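Local structure of peptidase M16 C-terminal domain-containing protein (Enterococcus faecalis, 3D3Y) at residues V29-R34 and D199-F204; L35-I40 and S166-I171; K42-S47 and I77-K82. The protein is of unknown function but resembles M16 family metallopeptidases and may bind a metal ion. All coordinates share one frame; numbering follows the deposited sequence.

Contact 1. Residues V29-R34 and D199-F204; sequences VRFNTR and DQVDIF
F31 of strand 24-34 meets V201 of strand 200-207 and D199, the residue just before that strand. F31 CB lies 3.3 Å from D199 OD2. From there CG swings anti to the carbonyl carbon (chi1 -63°), which lays the ring beside V201. CD1 reaches V201 CG2 at 3.7 Å and CE1 touches the same methyl, while D199 CB sits at the ring edge. The D199 carboxylate is turned 59° from the ring, its OD2 paired with R43. Further along this face V29 CG1 touches both V201 CG1 (3.9 Å) and I203 CG1 (4.0 Å).

The antiparallel backbones are joined at the hydrogen-bonded pairs R30-D202 and N32-Q200; R30 N to D202 O is 2.8 Å and nearly straight (170°), whereas Q200 N to N32 O is longer, at 3.1 Å, and bent. The face of R30 and N32 is polar: one water donates to N32 OD1 and Q200 OE1, N32 ND2 turns to Y376 and Q85, and Q200 NE2 bonds to E227 O. D202 is held by H15, R30 by N89. The contact is thus mainly hydrocarbon along V29, F31, V201 and I203, with the D199 carboxylate at the end; buried polar groups on the other face are satisfied largely by residues beyond the two strands.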
loop_
_atom_site.group_PDB
_atom_site.type_symbol
_atom_site.label_atom_id
_atom_site.label_comp_id
_atom_site.label_asym_id
_atom_site.label_seq_id
_atom_site.Cartn_x
_atom_site.Cartn_y
_atom_site.Cartn_z
ATOM N N VAL A 29 7.279 9.202 10.220
ATOM C CA VAL A 29 6.723 8.658 11.444
ATOM C C VAL A 29 5.597 7.695 11.050
ATOM O O VAL A 29 4.584 8.120 10.433
ATOM C CB VAL A 29 6.189 9.746 12.359
ATOM C CG1 VAL A 29 5.782 9.143 13.723
ATOM C CG2 VAL A 29 7.246 10.857 12.539
ATOM N N ARG A 30 5.790 6.409 11.359
ATOM C CA ARG A 30 4.817 5.404 10.934
ATOM C C ARG A 30 4.128 4.737 12.130
ATOM O O ARG A 30 4.790 4.090 12.975
ATOM C CB ARG A 30 5.440 4.394 9.957
ATOM C CG ARG A 30 4.458 3.289 9.501
ATOM C CD ARG A 30 4.913 2.550 8.217
ATOM N NE ARG A 30 4.836 3.396 7.028
ATOM C CZ ARG A 30 5.565 3.217 5.923
ATOM N NH1 ARG A 30 6.451 2.213 5.832
ATOM N NH2 ARG A 30 5.392 4.043 4.891
ATOM N N PHE A 31 2.821 4.973 12.245
ATOM C CA PHE A 31 1.991 4.303 13.261
ATOM C C PHE A 31 1.429 3.001 12.682
ATOM O O PHE A 31 0.845 2.981 11.608
ATOM C CB PHE A 31 0.827 5.182 13.719
ATOM C CG PHE A 31 1.244 6.466 14.399
ATOM C CD1 PHE A 31 1.047 6.629 15.777
ATOM C CD2 PHE A 31 1.816 7.506 13.665
ATOM C CE1 PHE A 31 1.427 7.804 16.420
ATOM C CE2 PHE A 31 2.171 8.689 14.286
ATOM C CZ PHE A 31 1.971 8.826 15.685
ATOM N N ASN A 32 1.629 1.902 13.388
ATOM C CA ASN A 32 1.329 0.583 12.848
ATOM C C ASN A 32 0.281 -0.054 13.743
ATOM O O ASN A 32 0.438 -0.052 14.971
ATOM C CB ASN A 32 2.628 -0.238 12.823
ATOM C CG ASN A 32 2.511 -1.553 12.032
ATOM O OD1 ASN A 32 1.684 -2.434 12.340
ATOM N ND2 ASN A 32 3.360 -1.689 11.021
ATOM N N THR A 33 -0.785 -0.586 13.137
ATOM C CA THR A 33 -1.853 -1.277 13.880
ATOM C C THR A 33 -2.361 -2.471 13.070
ATOM O O THR A 33 -2.131 -2.546 11.860
ATOM C CB THR A 33 -3.030 -0.318 14.220
ATOM O OG1 THR A 33 -3.813 -0.884 15.283
ATOM C CG2 THR A 33 -3.928 -0.076 12.984
ATOM N N ARG A 34 -3.042 -3.402 13.725
ATOM C CA ARG A 34 -3.749 -4.476 13.001
ATOM C C ARG A 34 -4.819 -3.895 12.058
ATOM O O ARG A 34 -5.549 -2.971 12.428
ATOM C CB ARG A 34 -4.378 -5.469 14.005
ATOM C CG ARG A 34 -5.033 -6.713 13.383
ATOM C CD ARG A 34 -5.766 -7.588 14.456
ATOM N NE ARG A 34 -7.033 -6.952 14.841
ATOM C CZ ARG A 34 -8.140 -6.956 14.090
ATOM N NH1 ARG A 34 -8.165 -7.585 12.921
ATOM N NH2 ARG A 34 -9.240 -6.338 14.512
ATOM N N ASP A 199 -0.604 2.426 19.130
ATOM C CA ASP A 199 0.038 1.911 17.922
ATOM C C ASP A 199 1.532 1.715 18.170
ATOM O O ASP A 199 2.139 2.444 18.974
ATOM C CB ASP A 199 -0.135 2.880 16.738
ATOM C CG ASP A 199 -1.493 2.747 16.001
ATOM O OD1 ASP A 199 -2.522 2.247 16.550
ATOM O OD2 ASP A 199 -1.527 3.211 14.824
ATOM N N GLN A 200 2.128 0.747 17.472
ATOM C CA GLN A 200 3.587 0.664 17.395
ATOM C C GLN A 200 4.050 1.813 16.507
ATOM O O GLN A 200 3.474 2.065 15.441
ATOM C CB GLN A 200 4.054 -0.690 16.850
ATOM C CG GLN A 200 3.867 -1.848 17.864
ATOM C CD GLN A 200 2.395 -2.048 18.224
ATOM O OE1 GLN A 200 1.539 -2.213 17.342
ATOM N NE2 GLN A 200 2.092 -2.029 19.520
ATOM N N VAL A 201 5.068 2.535 16.957
ATOM C CA VAL A 201 5.501 3.734 16.245
ATOM C C VAL A 201 6.960 3.538 15.864
ATOM O O VAL A 201 7.770 3.123 16.697
ATOM C CB VAL A 201 5.349 5.004 17.142
ATOM C CG1 VAL A 201 5.805 6.267 16.382
ATOM C CG2 VAL A 201 3.899 5.182 17.575
ATOM N N ASP A 202 7.284 3.807 14.604
ATOM C CA ASP A 202 8.678 3.764 14.161
ATOM C C ASP A 202 8.981 5.041 13.387
ATOM O O ASP A 202 8.186 5.502 12.563
ATOM C CB ASP A 202 8.978 2.489 13.346
ATOM C CG ASP A 202 9.038 1.260 14.219
ATOM O OD1 ASP A 202 10.117 0.964 14.774
ATOM O OD2 ASP A 202 7.987 0.600 14.388
ATOM N N ILE A 203 10.121 5.637 13.706
ATOM C CA ILE A 203 10.500 6.930 13.153
ATOM C C ILE A 203 11.785 6.698 12.417
ATOM O O ILE A 203 12.733 6.076 12.963
ATOM C CB ILE A 203 10.713 7.974 14.266
ATOM C CG1 ILE A 203 9.409 8.155 15.042
ATOM C CG2 ILE A 203 11.193 9.303 13.661
ATOM C CD1 ILE A 203 9.530 9.056 16.273
ATOM N N PHE A 204 11.795 7.138 11.165
ATOM C CA PHE A 204 12.957 6.989 10.297
ATOM C C PHE A 204 13.492 8.342 9.856
ATOM O O PHE A 204 12.721 9.269 9.532
ATOM C CB PHE A 204 12.585 6.165 9.064
ATOM C CG PHE A 204 12.342 4.724 9.365
ATOM C CD1 PHE A 204 13.309 3.773 9.082
ATOM C CD2 PHE A 204 11.135 4.311 9.945
ATOM C CE1 PHE A 204 13.092 2.437 9.378
ATOM C CE2 PHE A 204 10.919 2.971 10.233
ATOM C CZ PHE A 204 11.883 2.042 9.948
HETATM O O HOH W 1 5.627 1.329 12.785
HETATM O O HOH W 2 0.660 -3.435 14.680
HETATM O O HOH W 3 -2.918 -0.146 17.652
#

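Contact 2. Residues L35-I40 and S166-I171; sequences LNHETI and SEDQKI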
loop_
_atom_site.group_PDB
_atom_site.type_symbol
_atom_site.label_atom_id
_atom_site.label_comp_id
_atom_site.label_asym_id
_atom_site.label_seq_id
_atom_site.Cartn_x
_atom_site.Cartn_y
_atom_site.Cartn_z
ATOM N N LEU A 35 -4.912 -4.425 10.842
ATOM C CA LEU A 35 -5.978 -3.994 9.917
ATOM C C LEU A 35 -7.305 -4.320 10.583
ATOM O O LEU A 35 -7.485 -5.428 11.068
ATOM C CB LEU A 35 -5.860 -4.721 8.594
ATOM C CG LEU A 35 -6.817 -4.278 7.505
ATOM C CD1 LEU A 35 -6.338 -2.958 6.934
ATOM C CD2 LEU A 35 -6.891 -5.357 6.443
ATOM N N ASN A 36 -8.226 -3.364 10.620
ATOM C CA ASN A 36 -9.409 -3.484 11.512
ATOM C C ASN A 36 -10.544 -2.642 10.939
ATOM O O ASN A 36 -10.467 -1.423 10.899
ATOM C CB ASN A 36 -9.029 -3.006 12.921
ATOM C CG ASN A 36 -10.163 -3.137 13.944
ATOM O OD1 ASN A 36 -11.304 -3.401 13.605
ATOM N ND2 ASN A 36 -9.826 -2.944 15.213
ATOM N N HIS A 37 -11.612 -3.290 10.494
ATOM C CA HIS A 37 -12.734 -2.535 9.937
ATOM C C HIS A 37 -13.218 -1.420 10.878
ATOM O O HIS A 37 -13.764 -0.438 10.408
ATOM C CB HIS A 37 -13.899 -3.465 9.548
ATOM C CG HIS A 37 -14.682 -3.984 10.714
ATOM N ND1 HIS A 37 -14.337 -5.135 11.393
ATOM C CD2 HIS A 37 -15.806 -3.522 11.307
ATOM C CE1 HIS A 37 -15.207 -5.352 12.364
ATOM N NE2 HIS A 37 -16.109 -4.387 12.334
ATOM N N GLU A 38 -13.046 -1.585 12.188
ATOM C CA GLU A 38 -13.504 -0.555 13.143
ATOM C C GLU A 38 -12.693 0.753 13.083
ATOM O O GLU A 38 -13.177 1.780 13.538
ATOM C CB GLU A 38 -13.582 -1.103 14.587
ATOM C CG GLU A 38 -14.572 -2.292 14.716
ATOM C CD GLU A 38 -14.589 -2.975 16.098
ATOM O OE1 GLU A 38 -13.805 -2.581 17.018
ATOM O OE2 GLU A 38 -15.395 -3.937 16.261
ATOM N N THR A 39 -11.459 0.704 12.556
ATOM C CA THR A 39 -10.573 1.878 12.579
ATOM C C THR A 39 -9.986 2.299 11.226
ATOM O O THR A 39 -9.307 3.298 11.159
ATOM C CB THR A 39 -9.377 1.707 13.526
ATOM O OG1 THR A 39 -8.519 0.672 13.028
ATOM C CG2 THR A 39 -9.853 1.394 14.996
ATOM N N ILE A 40 -10.239 1.553 10.156
ATOM C CA ILE A 40 -9.648 1.907 8.840
ATOM C C ILE A 40 -10.085 3.286 8.358
ATOM O O ILE A 40 -9.261 4.114 7.972
ATOM C CB ILE A 40 -9.953 0.831 7.771
ATOM C CG1 ILE A 40 -9.122 -0.431 8.043
ATOM C CG2 ILE A 40 -9.650 1.326 6.334
ATOM C CD1 ILE A 40 -9.672 -1.720 7.331
ATOM N N SER A 166 -13.309 -12.549 5.994
ATOM C CA SER A 166 -12.692 -11.600 6.905
ATOM C C SER A 166 -13.336 -10.222 6.828
ATOM O O SER A 166 -13.185 -9.507 5.809
ATOM C CB SER A 166 -11.187 -11.485 6.627
ATOM O OG SER A 166 -10.669 -10.313 7.244
ATOM N N GLU A 167 -13.990 -9.810 7.919
ATOM C CA GLU A 167 -14.585 -8.467 7.948
ATOM C C GLU A 167 -13.549 -7.330 7.777
ATOM O O GLU A 167 -13.890 -6.240 7.322
ATOM C CB GLU A 167 -15.478 -8.279 9.180
ATOM C CG GLU A 167 -17.031 -8.225 8.839
ATOM C CD GLU A 167 -17.486 -9.122 7.651
ATOM O OE1 GLU A 167 -18.203 -8.600 6.755
ATOM O OE2 GLU A 167 -17.134 -10.334 7.596
ATOM N N ASP A 168 -12.287 -7.602 8.111
ATOM C CA ASP A 168 -11.236 -6.590 7.990
ATOM C C ASP A 168 -10.654 -6.498 6.592
ATOM O O ASP A 168 -10.446 -5.404 6.062
ATOM C CB ASP A 168 -10.124 -6.867 8.996
ATOM C CG ASP A 168 -10.630 -6.979 10.410
ATOM O OD1 ASP A 168 -11.437 -6.142 10.831
ATOM O OD2 ASP A 168 -10.221 -7.921 11.119
ATOM N N GLN A 169 -10.364 -7.647 5.987
ATOM C CA GLN A 169 -9.635 -7.656 4.714
ATOM C C GLN A 169 -10.501 -7.280 3.520
ATOM O O GLN A 169 -9.977 -6.945 2.466
ATOM C CB GLN A 169 -8.988 -9.009 4.461
ATOM C CG GLN A 169 -7.801 -9.288 5.355
ATOM C CD GLN A 169 -6.544 -8.507 4.958
ATOM O OE1 GLN A 169 -6.485 -7.885 3.909
ATOM N NE2 GLN A 169 -5.557 -8.534 5.811
ATOM N N LYS A 170 -11.826 -7.361 3.687
ATOM C CA LYS A 170 -12.754 -6.939 2.630
ATOM C C LYS A 170 -12.861 -5.411 2.463
ATOM O O LYS A 170 -13.459 -4.915 1.502
ATOM C CB LYS A 170 -14.123 -7.609 2.813
ATOM C CG LYS A 170 -14.809 -7.321 4.110
ATOM C CD LYS A 170 -16.285 -7.729 4.073
ATOM C CE LYS A 170 -16.463 -9.219 4.228
ATOM N NZ LYS A 170 -17.924 -9.578 4.198
ATOM N N ILE A 171 -12.209 -4.673 3.359
ATOM C CA ILE A 171 -12.198 -3.209 3.351
ATOM C C ILE A 171 -10.897 -2.674 2.733
ATOM O O ILE A 171 -9.793 -3.083 3.164
ATOM C CB ILE A 171 -12.304 -2.679 4.816
ATOM C CG1 ILE A 171 -13.415 -3.395 5.590
ATOM C CG2 ILE A 171 -12.452 -1.134 4.880
ATOM C CD1 ILE A 171 -14.854 -3.151 5.085
#
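H37 grips D168 twice through a single carboxylate oxygen. D168 OD1 accepts from H37 N at 2.9 Å, a nearly straight bond (169°) on the anti side of the carboxylate and tilted out of its plane, and from H37 ND1 at 3.1 Å, which meets it nearly along its C-O axis. The two donors come from opposite faces of the carboxylate plane. The ring and carboxylate are only 21° apart, and OD1 lies at the ring edge close to its plane. H37 can offer its backbone N and ND1 together: with CG placed between the backbone N and the carbonyl carbon (chi1 75°), ND1 lies on the same side as N. E38 CG sits over one face of the ring, 3.5 Å above its plane and toward the rim, while H37 CB rests on E167 O.

Other side chains pack beside this pair. I40 CD1 lies 3.8 Å from I171 CG2, and the L35 methyl CD2 lies against the amide of Q169, 3.5 Å from its CD, the two side chains crossing at about a right angle.

The contact joins two loops: one links strand 24-34 to helix 40-52, the other leads from helix 150-162 to helix 177-182. Each is shaped by a small side-chain motif. In the first, N36 OD1 accepts from E38 N in an Asx turn; in the second, S166 OG accepts from Q169 N at 3.0 Å, an ST motif that runs into and overlaps the type I turn D168-I171.

Farther out, D168 OD2 forms a salt bridge with R34, which would probably favour the charged carboxylate. The Q169 amide is anchored by G83, N84 and R312. L35 O, buried here, has no polar partner.

Contact 3. Residues K42-S47 and I77-K82; sequences KRTLLS and IGVSKK
Helix segment 42-47 runs alongside strand segment 77-82 in nearly the opposite direction, the axes 158° apart and approaching to 7.4 Å. The backbones come nearest at S47 and I77, whose CA atoms are 5.4 Å apart, and draw apart toward K82, so the helix touches the strand through I77, G78 and V79.

S47 and V79 carry most of the packing. S47 CB lies 3.6 Å from I77 CG2, and I77 CB rests on the carbonyl S47 O. V79 directs its two methyls to different places on the helix: CG1 lies over R43 O at 3.8 Å, and CG2 meets T44 OG1 at 3.6 Å, with the two side chains crossing at about a right angle. The hydroxyls point back to the helix. S47 OG donates to T44 O at 2.7 Å, a turn allowed by its chi1 of 76°, and T44 OG1 bonds to I40 O. A water donates to I77 O at 2.8 Å and also, weakly, to S47 OG.

Strand 74-82 is an outermost strand of its six-stranded sheet and pairs on its inner side with strand 85-95. Helix 40-52 lies against it, and is itself contacted by helix 129-148 through T44 and L45 and by helix 185-198 through R43 and L46.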
loop_
_atom_site.group_PDB
_atom_site.type_symbol
_atom_site.label_atom_id
_atom_site.label_comp_id
_atom_site.label_asym_id
_atom_site.label_seq_id
_atom_site.Cartn_x
_atom_site.Cartn_y
_atom_site.Cartn_z
ATOM N N LYS A 42 -11.533 5.586 10.157
ATOM C CA LYS A 42 -11.101 6.556 11.176
ATOM C C LYS A 42 -9.660 6.996 10.914
ATOM O O LYS A 42 -9.363 8.193 10.902
ATOM C CB LYS A 42 -11.215 5.944 12.575
ATOM C CG LYS A 42 -12.663 5.903 13.104
ATOM C CD LYS A 42 -12.706 5.215 14.438
ATOM C CE LYS A 42 -14.141 5.173 15.002
ATOM N NZ LYS A 42 -14.827 4.056 14.292
ATOM N N ARG A 43 -8.769 6.033 10.696
ATOM C CA ARG A 43 -7.373 6.360 10.374
ATOM C C ARG A 43 -7.280 7.195 9.106
ATOM O O ARG A 43 -6.528 8.175 9.041
ATOM C CB ARG A 43 -6.540 5.079 10.250
ATOM C CG ARG A 43 -6.357 4.413 11.599
ATOM C CD ARG A 43 -5.816 2.987 11.520
ATOM N NE ARG A 43 -4.379 2.869 11.180
ATOM C CZ ARG A 43 -3.371 3.048 12.033
ATOM N NH1 ARG A 43 -3.603 3.466 13.279
ATOM N NH2 ARG A 43 -2.107 2.858 11.627
ATOM N N THR A 44 -7.990 6.791 8.072
ATOM C CA THR A 44 -7.993 7.570 6.812
ATOM C C THR A 44 -8.410 9.026 7.001
ATOM O O THR A 44 -7.730 9.946 6.494
ATOM C CB THR A 44 -8.868 6.886 5.739
ATOM O OG1 THR A 44 -8.405 5.555 5.583
ATOM C CG2 THR A 44 -8.835 7.607 4.372
ATOM N N LEU A 45 -9.531 9.246 7.675
ATOM C CA LEU A 45 -10.004 10.619 7.900
ATOM C C LEU A 45 -9.060 11.399 8.822
ATOM O O LEU A 45 -8.786 12.591 8.605
ATOM C CB LEU A 45 -11.430 10.630 8.492
ATOM C CG LEU A 45 -12.072 12.002 8.808
ATOM C CD1 LEU A 45 -12.057 12.929 7.525
ATOM C CD2 LEU A 45 -13.515 11.771 9.264
ATOM N N LEU A 46 -8.575 10.732 9.861
ATOM C CA LEU A 46 -7.607 11.340 10.760
ATOM C C LEU A 46 -6.367 11.857 10.004
ATOM O O LEU A 46 -5.829 12.914 10.323
ATOM C CB LEU A 46 -7.187 10.335 11.828
ATOM C CG LEU A 46 -6.275 10.925 12.903
ATOM C CD1 LEU A 46 -6.957 12.082 13.712
ATOM C CD2 LEU A 46 -5.837 9.798 13.840
ATOM N N SER A 47 -5.884 11.091 9.035
ATOM C CA SER A 47 -4.718 11.534 8.286
ATOM C C SER A 47 -5.014 12.872 7.588
ATOM O O SER A 47 -4.123 13.738 7.499
ATOM C CB SER A 47 -4.246 10.450 7.294
ATOM O OG SER A 47 -5.081 10.375 6.151
ATOM N N ILE A 77 0.545 13.570 5.192
ATOM C CA ILE A 77 0.097 12.407 5.946
ATOM C C ILE A 77 -0.840 11.584 5.047
ATOM O O ILE A 77 -1.733 12.149 4.354
ATOM C CB ILE A 77 -0.626 12.813 7.269
ATOM C CG1 ILE A 77 0.191 13.844 8.067
ATOM C CG2 ILE A 77 -0.903 11.582 8.163
ATOM C CD1 ILE A 77 -0.477 14.220 9.462
ATOM N N GLY A 78 -0.640 10.266 5.044
ATOM C CA GLY A 78 -1.597 9.364 4.371
ATOM C C GLY A 78 -1.627 7.993 5.062
ATOM O O GLY A 78 -1.028 7.812 6.108
ATOM N N VAL A 79 -2.321 7.028 4.452
ATOM C CA VAL A 79 -2.450 5.713 5.020
ATOM C C VAL A 79 -2.233 4.687 3.945
ATOM O O VAL A 79 -2.409 4.969 2.743
ATOM C CB VAL A 79 -3.845 5.472 5.677
ATOM C CG1 VAL A 79 -4.048 6.395 6.859
ATOM C CG2 VAL A 79 -4.973 5.667 4.654
ATOM N N SER A 80 -1.836 3.492 4.376
ATOM C CA SER A 80 -1.773 2.365 3.455
ATOM C C SER A 80 -2.035 1.060 4.192
ATOM O O SER A 80 -2.142 1.028 5.419
ATOM C CB SER A 80 -0.434 2.332 2.692
ATOM O OG SER A 80 0.639 2.373 3.597
ATOM N N LYS A 81 -2.167 -0.019 3.433
ATOM C CA LYS A 81 -2.562 -1.302 3.993
ATOM C C LYS A 81 -1.477 -2.233 3.530
ATOM O O LYS A 81 -1.083 -2.149 2.385
ATOM C CB LYS A 81 -3.916 -1.680 3.371
ATOM C CG LYS A 81 -4.388 -3.101 3.513
ATOM C CD LYS A 81 -5.898 -3.116 3.154
ATOM C CE LYS A 81 -6.337 -4.459 2.645
ATOM N NZ LYS A 81 -7.750 -4.424 2.130
ATOM N N LYS A 82 -1.017 -3.126 4.392
ATOM C CA LYS A 82 0.012 -4.082 4.004
ATOM C C LYS A 82 -0.258 -5.347 4.756
ATOM O O LYS A 82 -0.115 -5.383 5.983
ATOM C CB LYS A 82 1.419 -3.585 4.366
ATOM C CG LYS A 82 2.579 -4.338 3.637
ATOM C CD LYS A 82 2.698 -3.733 2.237
ATOM C CE LYS A 82 3.864 -4.242 1.466
ATOM N NZ LYS A 82 3.688 -3.684 0.086
HETATM O O HOH W 4 -4.431 12.776 3.905
#

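From the N terminus, strand 24-34 supplies the first half of contact 1 and leads straight into the loop 35-40 of contact 2 and then helix 40-52 of contact 3. Contact 3 closes first, when the chain returns at 77-82; contact 2 closes at 166-171, and contact 1 last, at 199-204. The three loops are therefore nested, contact 3 innermost, and none cross. Side chains bind them together: R43 reaches D199 in a salt bridge (NH1 to OD2 2.6 Å), R34 pairs with D168, and K81 NZ probably bonds to I171 O. Together they tie the middle and one edge of the six-stranded sheet to helix 40-52 and to the loop following helix 150-162.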